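Local coordinates for protein UDP-N-acetylmuramate--L-alanine ligase (Thermotoga maritima, PDB 1J6U) that joins L-alanine to UDP-N-acetylmuramate at the expense of ATP, an early step in building the peptidoglycan of the bacterial cell wall, at residues Y294-A297 / P298-E301. Numbering follows the deposited sequence.
Sequences YDLA and PVLE
P298 lies in the first turn of helix 296-305 with its ring across the side chain of D295, the two meeting at about a right angle. The ring carbon CD of P298 stands 3.6 Å from OD2 of D295 and 3.3 Å from the backbone O of D295. Proline is tolerated here because a first-turn nitrogen needs no carbonyl four residues back; the capping bond goes to A297 N instead. D295 is the N-cap: a chi1 of 172° places its carboxylate beside the carbonyl carbon, over the first turn, where the short aspartate chain lets OD1 accept from A297 N at 3.1 Å, the donor arriving from above the carboxylate plane. Without the ring, as with an alanine here, the D295 carboxylate and backbone O would probably lose their packing against CD, and the turn some of its rigidity. From here the helix runs on regular bonds, L300 N to L296 O at 2.8 Å and E301 N to A297 O at 3.1 Å.

The inward side is apolar, with V299 buried. CG2 of V299 meets CB of Y294 at 4.2 Å, while CD2 of L296 approaches CB of V299; V299 packs on V135 of helix 125-138, and L296 and L300 rest on L267 of strand 264-271. The other flank, with D295, A297 and E301, faces solvent, where small or charged residues cost little; E301 reaches H138 through a weak hydrogen bond. Such an aspartate N-cap with a proline in the first turn starts a helix packed against helix 125-138 and strand 264-271 in the middle region of a Mur ligase.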
loop_
_atom_site.group_PDB
_atom_site.type_symbol
_atom_site.label_atom_id
_atom_site.label_comp_id
_atom_site.label_asym_id
_atom_site.label_seq_id
_atom_site.Cartn_x
_atom_site.Cartn_y
_atom_site.Cartn_z
ATOM N N TYR A 294 -1.309 -25.449 4.336
ATOM C CA TYR A 294 -2.456 -25.253 3.453
ATOM C C TYR A 294 -2.258 -25.972 2.132
ATOM O O TYR A 294 -1.151 -26.040 1.613
ATOM C CB TYR A 294 -2.652 -23.763 3.127
ATOM C CG TYR A 294 -3.362 -22.972 4.182
ATOM C CD1 TYR A 294 -2.748 -22.668 5.396
ATOM C CD2 TYR A 294 -4.673 -22.556 3.977
ATOM C CE1 TYR A 294 -3.436 -21.970 6.393
ATOM C CE2 TYR A 294 -5.371 -21.859 4.946
ATOM C CZ TYR A 294 -4.760 -21.565 6.154
ATOM O OH TYR A 294 -5.489 -20.866 7.098
ATOM N N ASP A 295 -3.342 -26.505 1.583
ATOM C CA ASP A 295 -3.273 -27.139 0.284
ATOM C C ASP A 295 -2.986 -25.933 -0.620
ATOM O O ASP A 295 -3.775 -25.006 -0.715
ATOM C CB ASP A 295 -4.631 -27.788 -0.069
ATOM C CG ASP A 295 -4.686 -28.310 -1.513
ATOM O OD1 ASP A 295 -3.640 -28.306 -2.192
ATOM O OD2 ASP A 295 -5.773 -28.735 -1.980
ATOM N N LEU A 296 -1.848 -25.936 -1.271
ATOM C CA LEU A 296 -1.498 -24.842 -2.133
ATOM C C LEU A 296 -2.251 -24.740 -3.445
ATOM O O LEU A 296 -2.162 -23.709 -4.103
ATOM C CB LEU A 296 -0.004 -24.880 -2.441
ATOM C CG LEU A 296 0.922 -24.752 -1.245
ATOM C CD1 LEU A 296 2.331 -24.641 -1.754
ATOM C CD2 LEU A 296 0.546 -23.520 -0.409
ATOM N N ALA A 297 -2.969 -25.770 -3.867
ATOM C CA ALA A 297 -3.686 -25.627 -5.135
ATOM C C ALA A 297 -4.641 -24.426 -5.067
ATOM O O ALA A 297 -4.627 -23.569 -5.963
ATOM C CB ALA A 297 -4.452 -26.901 -5.496
ATOM N N PRO A 298 -5.514 -24.353 -4.036
ATOM C CA PRO A 298 -6.381 -23.172 -4.028
ATOM C C PRO A 298 -5.626 -21.884 -3.737
ATOM O O PRO A 298 -6.038 -20.830 -4.203
ATOM C CB PRO A 298 -7.426 -23.490 -2.951
ATOM C CG PRO A 298 -6.793 -24.448 -2.121
ATOM C CD PRO A 298 -6.061 -25.348 -3.113
ATOM N N VAL A 299 -4.526 -21.972 -2.988
ATOM C CA VAL A 299 -3.751 -20.780 -2.677
ATOM C C VAL A 299 -3.179 -20.195 -3.959
ATOM O O VAL A 299 -3.178 -18.993 -4.123
ATOM C CB VAL A 299 -2.600 -21.087 -1.690
ATOM C CG1 VAL A 299 -1.634 -19.885 -1.543
ATOM C CG2 VAL A 299 -3.188 -21.394 -0.349
ATOM N N LEU A 300 -2.722 -21.045 -4.873
ATOM C CA LEU A 300 -2.150 -20.598 -6.140
ATOM C C LEU A 300 -3.195 -20.107 -7.139
ATOM O O LEU A 300 -2.916 -19.278 -7.999
ATOM C CB LEU A 300 -1.324 -21.712 -6.778
ATOM C CG LEU A 300 -0.004 -21.984 -6.041
ATOM C CD1 LEU A 300 0.630 -23.289 -6.519
ATOM C CD2 LEU A 300 0.936 -20.842 -6.280
ATOM N N GLU A 301 -4.388 -20.647 -7.032
ATOM C CA GLU A 301 -5.494 -20.267 -7.893
ATOM C C GLU A 301 -5.874 -18.817 -7.503
ATOM O O GLU A 301 -6.089 -17.941 -8.352
ATOM C CB GLU A 301 -6.632 -21.249 -7.624
ATOM C CG GLU A 301 -7.911 -21.055 -8.376
ATOM C CD GLU A 301 -8.938 -22.110 -7.967
ATOM O OE1 GLU A 301 -8.798 -22.668 -6.848
ATOM O OE2 GLU A 301 -9.882 -22.372 -8.747
#